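Local atomic coordinates of acetoacetate decarboxylase (Sphingomonas wittichii, PDB entry 5UPB), a protein that belongs to the acetoacetate decarboxylase-like enzymes and probably acts as a lyase, although its own reaction need not be the decarboxylation of acetoacetate. Residues A[31-36]-A[49-54]; A[203-208]-A[246-251]. One frame throughout, in Å; residues are numbered along the deposited sequence.

Interaction 1. Residues A[31-36]-A[49-54]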
loop_
_atom_site.group_PDB
_atom_site.type_symbol
_atom_site.label_atom_id
_atom_site.label_comp_id
_atom_site.label_asym_id
_atom_site.label_seq_id
_atom_site.Cartn_x
_atom_site.Cartn_y
_atom_site.Cartn_z
ATOM N N TYR A 31 -4.285 -12.562 -25.418
ATOM C CA TYR A 31 -5.405 -13.403 -25.779
ATOM C C TYR A 31 -5.044 -14.873 -25.603
ATOM O O TYR A 31 -3.907 -15.289 -25.849
ATOM C CB TYR A 31 -5.814 -13.128 -27.222
ATOM C CG TYR A 31 -6.310 -11.722 -27.384
ATOM C CD1 TYR A 31 -7.558 -11.341 -26.886
ATOM C CD2 TYR A 31 -5.548 -10.768 -28.065
ATOM C CE1 TYR A 31 -8.016 -10.029 -27.021
ATOM C CE2 TYR A 31 -6.005 -9.461 -28.208
ATOM C CZ TYR A 31 -7.246 -9.104 -27.703
ATOM O OH TYR A 31 -7.702 -7.817 -27.864
ATOM N N LEU A 32 -6.017 -15.627 -25.117
ATOM C CA LEU A 32 -5.878 -17.027 -24.752
ATOM C C LEU A 32 -7.094 -17.797 -25.234
ATOM O O LEU A 32 -8.175 -17.234 -25.435
ATOM C CB LEU A 32 -5.828 -17.239 -23.230
ATOM C CG LEU A 32 -4.959 -16.348 -22.387
ATOM C CD1 LEU A 32 -5.330 -16.642 -20.966
ATOM C CD2 LEU A 32 -3.518 -16.665 -22.681
ATOM N N ARG A 33 -6.944 -19.115 -25.281
ATOM C CA ARG A 33 -8.067 -20.023 -25.486
ATOM C C ARG A 33 -8.003 -21.074 -24.393
ATOM O O ARG A 33 -6.951 -21.678 -24.180
ATOM C CB ARG A 33 -8.051 -20.679 -26.866
ATOM C CG ARG A 33 -9.308 -21.529 -27.151
ATOM C CD ARG A 33 -9.342 -22.062 -28.584
ATOM N NE ARG A 33 -9.219 -20.982 -29.573
ATOM C CZ ARG A 33 -8.240 -20.864 -30.472
ATOM N NH1 ARG A 33 -7.268 -21.770 -30.557
ATOM N NH2 ARG A 33 -8.243 -19.831 -31.304
ATOM N N CYS A 34 -9.087 -21.212 -23.643
ATOM C CA CYS A 34 -9.237 -22.251 -22.638
ATOM C C CYS A 34 -10.344 -23.193 -23.072
ATOM O O CYS A 34 -11.004 -22.992 -24.103
ATOM C CB CYS A 34 -9.560 -21.664 -21.251
ATOM S SG CYS A 34 -8.346 -20.531 -20.612
ATOM N N ASP A 35 -10.504 -24.251 -22.300
ATOM C CA ASP A 35 -11.581 -25.214 -22.506
ATOM C C ASP A 35 -12.919 -24.505 -22.311
ATOM O O ASP A 35 -13.208 -24.052 -21.192
ATOM C CB ASP A 35 -11.416 -26.366 -21.515
ATOM C CG ASP A 35 -12.427 -27.473 -21.715
ATOM O OD1 ASP A 35 -13.288 -27.355 -22.610
ATOM O OD2 ASP A 35 -12.343 -28.478 -20.978
ATOM N N PRO A 36 -13.778 -24.424 -23.327
ATOM C CA PRO A 36 -15.035 -23.690 -23.131
ATOM C C PRO A 36 -15.865 -24.218 -21.968
ATOM O O PRO A 36 -16.555 -23.430 -21.312
ATOM C CB PRO A 36 -15.753 -23.860 -24.481
ATOM C CG PRO A 36 -14.686 -24.150 -25.465
ATOM C CD PRO A 36 -13.650 -24.930 -24.710
ATOM N N VAL A 49 -20.699 -19.354 -23.588
ATOM C CA VAL A 49 -19.292 -19.181 -23.892
ATOM C C VAL A 49 -19.115 -19.230 -25.421
ATOM O O VAL A 49 -19.863 -19.909 -26.140
ATOM C CB VAL A 49 -18.477 -20.261 -23.157
ATOM C CG1 VAL A 49 -18.767 -21.675 -23.727
ATOM C CG2 VAL A 49 -17.002 -19.950 -23.196
ATOM N N ALA A 50 -18.094 -18.545 -25.918
ATOM C CA ALA A 50 -17.765 -18.643 -27.336
ATOM C C ALA A 50 -16.837 -19.838 -27.477
ATOM O O ALA A 50 -17.038 -20.841 -26.784
ATOM C CB ALA A 50 -17.141 -17.348 -27.864
ATOM N N ASP A 51 -15.844 -19.780 -28.351
ATOM C CA ASP A 51 -15.023 -20.962 -28.584
ATOM C C ASP A 51 -13.945 -21.164 -27.512
ATOM O O ASP A 51 -13.070 -22.012 -27.679
ATOM C CB ASP A 51 -14.377 -20.877 -29.972
ATOM C CG ASP A 51 -13.375 -19.732 -30.092
ATOM O OD1 ASP A 51 -13.147 -19.001 -29.096
ATOM O OD2 ASP A 51 -12.809 -19.569 -31.194
ATOM N N GLY A 52 -14.031 -20.470 -26.384
ATOM C CA GLY A 52 -13.010 -20.537 -25.361
ATOM C C GLY A 52 -12.056 -19.362 -25.361
ATOM O O GLY A 52 -11.173 -19.304 -24.496
ATOM N N LEU A 53 -12.193 -18.438 -26.313
ATOM C CA LEU A 53 -11.378 -17.230 -26.299
ATOM C C LEU A 53 -11.567 -16.495 -24.979
ATOM O O LEU A 53 -12.690 -16.357 -24.496
ATOM C CB LEU A 53 -11.776 -16.299 -27.437
ATOM C CG LEU A 53 -11.093 -14.917 -27.417
ATOM C CD1 LEU A 53 -9.560 -15.010 -27.610
ATOM C CD2 LEU A 53 -11.724 -13.979 -28.422
ATOM N N CYS A 54 -10.450 -16.094 -24.378
ATOM C CA CYS A 54 -10.368 -15.284 -23.170
ATOM C C CYS A 54 -9.363 -14.193 -23.445
ATOM O O CYS A 54 -8.516 -14.337 -24.339
ATOM C CB CYS A 54 -9.890 -16.060 -21.914
ATOM S SG CYS A 54 -10.942 -17.346 -21.568
#
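Tyr31 begins the contact by setting its CB 4.2 Å from CD1 of Leu53, while the edge of its ring lies near the carbonyl oxygen of Cys54; its hydroxyl is occupied elsewhere, bonded to the backbone N of Arg175. Leu32 and Cys54 then form an antiparallel hydrogen-bonded pair: Leu32 N donates to Cys54 O at 2.9 Å and Cys54 N returns a bond to Leu32 O at 2.8 Å, both nearly straight. At the next position, Arg33 and Leu53 make a non-hydrogen-bonded pair. Leu53, with CG anti to its backbone N (chi1 173°), turns CD1 back to within 3.4 Å of Leu32 O. The Arg33 chain passes Asp51 O with its CG and CD, then bends at chi3 (-55°) to cross the Asp51 side chain at about a right angle. Its charge stays beyond salt-bridge range of that carboxylate and pairs instead with Glu236. Asp51 OD1 accepts from Leu53 N in an Asx turn at the corner between strands 48-50 and 53-65. Cys34 N reaches Gly52 O at 3.0 Å from above the carbonyl plane, and its sulfur lies 4.2 Å from Cys54 SG, a van der Waals contact. A side chain on Gly52 would run into Cys34 O, and the residue's positive phi (101°) also calls for glycine. Pro36 closes the contact, CG against the Asp51 carbonyl (3.5 Å to its O) and CB 3.8 Å from Val49 CG1. Helix 36-42, N-capped by Asp35, packs Leu39 against Cys34, Cys54 and Val49; strand 235-249 flanks strand 21-34 on its other edge, and strand 80-92 receives Ala50 and Leu53 through backbone bonds to Ala89.

Interaction 2. Residues A[203-208]-A[246-251]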
loop_
_atom_site.group_PDB
_atom_site.type_symbol
_atom_site.label_atom_id
_atom_site.label_comp_id
_atom_site.label_asym_id
_atom_site.label_seq_id
_atom_site.Cartn_x
_atom_site.Cartn_y
_atom_site.Cartn_z
ATOM N N ASN A 203 -22.536 -0.705 -23.161
ATOM C CA ASN A 203 -22.011 -0.356 -24.479
ATOM C C ASN A 203 -21.278 0.970 -24.405
ATOM O O ASN A 203 -21.676 1.876 -23.669
ATOM C CB ASN A 203 -23.100 -0.272 -25.546
ATOM C CG ASN A 203 -23.632 -1.627 -25.911
ATOM O OD1 ASN A 203 -22.993 -2.374 -26.668
ATOM N ND2 ASN A 203 -24.781 -1.985 -25.329
ATOM N N ARG A 204 -20.175 1.052 -25.135
ATOM C CA ARG A 204 -19.406 2.280 -25.169
ATOM C C ARG A 204 -20.135 3.270 -26.062
ATOM O O ARG A 204 -20.457 2.960 -27.212
ATOM C CB ARG A 204 -18.022 1.941 -25.697
ATOM C CG ARG A 204 -17.305 1.007 -24.701
ATOM C CD ARG A 204 -15.883 0.637 -25.050
ATOM N NE ARG A 204 -15.830 -0.369 -26.103
ATOM C CZ ARG A 204 -15.806 -1.674 -25.867
ATOM N NH1 ARG A 204 -15.825 -2.130 -24.622
ATOM N NH2 ARG A 204 -15.762 -2.527 -26.874
ATOM N N SER A 205 -20.280 4.492 -25.583
ATOM C CA SER A 205 -20.878 5.564 -26.348
ATOM C C SER A 205 -19.810 6.395 -27.027
ATOM O O SER A 205 -20.109 7.205 -27.911
ATOM C CB SER A 205 -21.735 6.440 -25.415
ATOM O OG SER A 205 -20.896 7.164 -24.511
ATOM N N ASP A 206 -18.562 6.154 -26.660
ATOM C CA ASP A 206 -17.413 6.725 -27.320
ATOM C C ASP A 206 -16.340 5.675 -27.125
ATOM O O ASP A 206 -16.247 5.060 -26.050
ATOM C CB ASP A 206 -17.122 8.107 -26.698
ATOM C CG ASP A 206 -16.275 9.011 -27.589
ATOM O OD1 ASP A 206 -15.268 8.551 -28.149
ATOM O OD2 ASP A 206 -16.632 10.203 -27.704
ATOM N N LEU A 207 -15.582 5.421 -28.166
ATOM C CA LEU A 207 -14.563 4.378 -28.160
ATOM C C LEU A 207 -13.417 4.787 -29.064
ATOM O O LEU A 207 -13.663 5.199 -30.205
ATOM C CB LEU A 207 -15.163 3.058 -28.669
ATOM C CG LEU A 207 -14.203 1.944 -29.064
ATOM C CD1 LEU A 207 -13.305 1.572 -27.932
ATOM C CD2 LEU A 207 -15.011 0.743 -29.529
ATOM N N ARG A 208 -12.193 4.715 -28.544
ATOM C CA ARG A 208 -11.003 4.930 -29.347
ATOM C C ARG A 208 -9.912 3.925 -28.996
ATOM O O ARG A 208 -9.661 3.672 -27.820
ATOM C CB ARG A 208 -10.453 6.355 -29.190
ATOM C CG ARG A 208 -9.213 6.590 -30.021
ATOM C CD ARG A 208 -8.645 7.975 -29.877
ATOM N NE ARG A 208 -7.376 8.056 -30.591
ATOM C CZ ARG A 208 -6.474 9.002 -30.417
ATOM N NH1 ARG A 208 -6.704 9.970 -29.543
ATOM N NH2 ARG A 208 -5.332 8.959 -31.103
ATOM N N GLY A 246 -9.521 4.760 -25.194
ATOM C CA GLY A 246 -10.363 5.766 -24.579
ATOM C C GLY A 246 -11.804 5.352 -24.757
ATOM O O GLY A 246 -12.179 4.785 -25.792
ATOM N N PHE A 247 -12.634 5.699 -23.766
ATOM C CA PHE A 247 -14.038 5.339 -23.885
ATOM C C PHE A 247 -14.870 6.183 -22.931
ATOM O O PHE A 247 -14.355 6.809 -21.995
ATOM C CB PHE A 247 -14.244 3.841 -23.603
ATOM C CG PHE A 247 -13.752 3.374 -22.230
ATOM C CD1 PHE A 247 -12.438 2.968 -22.023
ATOM C CD2 PHE A 247 -14.622 3.341 -21.180
ATOM C CE1 PHE A 247 -12.012 2.548 -20.762
ATOM C CE2 PHE A 247 -14.184 2.902 -19.890
ATOM C CZ PHE A 247 -12.880 2.522 -19.721
ATOM N N ARG A 248 -16.175 6.201 -23.204
ATOM C CA ARG A 248 -17.180 6.781 -22.343
ATOM C C ARG A 248 -18.183 5.677 -22.150
ATOM O O ARG A 248 -18.622 5.065 -23.130
ATOM C CB ARG A 248 -17.901 8.012 -22.921
ATOM C CG ARG A 248 -17.193 9.375 -22.899
ATOM C CD ARG A 248 -18.141 10.439 -23.551
ATOM N NE ARG A 248 -17.756 11.855 -23.411
ATOM C CZ ARG A 248 -17.200 12.629 -24.353
ATOM N NH1 ARG A 248 -16.930 12.176 -25.585
ATOM N NH2 ARG A 248 -16.920 13.892 -24.052
ATOM N N ILE A 249 -18.635 5.534 -20.919
ATOM C CA ILE A 249 -19.648 4.570 -20.517
ATOM C C ILE A 249 -20.551 5.249 -19.513
ATOM O O ILE A 249 -20.086 6.063 -18.712
ATOM C CB ILE A 249 -19.011 3.300 -19.934
ATOM C CG1 ILE A 249 -18.302 2.509 -21.035
ATOM C CG2 ILE A 249 -20.037 2.467 -19.254
ATOM C CD1 ILE A 249 -17.516 1.302 -20.528
ATOM N N GLY A 250 -21.832 4.922 -19.556
ATOM C CA GLY A 250 -22.739 5.316 -18.496
ATOM C C GLY A 250 -23.099 4.104 -17.640
ATOM O O GLY A 250 -22.263 3.222 -17.429
ATOM N N GLY A 251 -24.321 4.028 -17.128
ATOM C CA GLY A 251 -24.750 2.816 -16.461
ATOM C C GLY A 251 -25.080 1.696 -17.430
ATOM O O GLY A 251 -25.544 1.904 -18.552
#
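Asp206 OD2 meets Arg248 NH1 at 2.9 Å, at the edge of the guanidinium and in its plane. As a hydrogen bond this is weak, its N-H...O angle only 127°, though the charges make it a salt bridge; the two flat groups are turned 47° apart. Arg248 gets there with an extended chain, its methylenes running past Asp206 CB. Beneath these side chains the strands pair antiparallel. Arg208 and Gly246 exchange two bonds, N to O and O to N, each 2.8 Å long. The pairing is looser further along, where Arg248 N donates to Asp206 O at 3.1 Å from above the carbonyl plane, and Arg248 O receives Ser205 N at 3.0 Å. On the face bearing Leu207 and Phe247, CB of Phe247 approaches Asp206 O and lies 3.9 Å from CD of Arg204, a poorly ordered side chain whose CG runs beside Ile249. Phe247 is itself placed by stacking on Trp23. On the other face, Pro136 of the second subunit packs on Asp206 and Arg248, and Tyr134 of that subunit makes a cation-pi contact with Arg208. With Arg248 replaced by an alanine, the Asp206 carboxylate would probably lose its charged mate, and a gap would be likely to open beside Pro136 of the second subunit. Arg208-Gly246 bonds thus secure the pairing, while a surface ion pair, with Glu66 a weak, distant second partner for Arg248, joins the subunit interface.

In the fold
Both contacts are antiparallel strand pairings within the same acetoacetate decarboxylase family region, and strands 21-34 and 235-249, one from each, are neighbours; yet the centres lie about 25 Å apart, and the nearest atoms about 10 Å. Interaction 1 is partly buried and marks a place where the chain leaves one strand, passes through a helix and turns a corner before pairing back. Between its segments it relies on backbone bonds, an Asx turn, a glycine and apolar or sulfur contacts, its one arginine being paired outside them. Interaction 2 is a surface contact whose ion pair crosses directly between its segments. A second subunit touches it, whereas segments 31-36 and 49-54 meet no other chain of the tetramer.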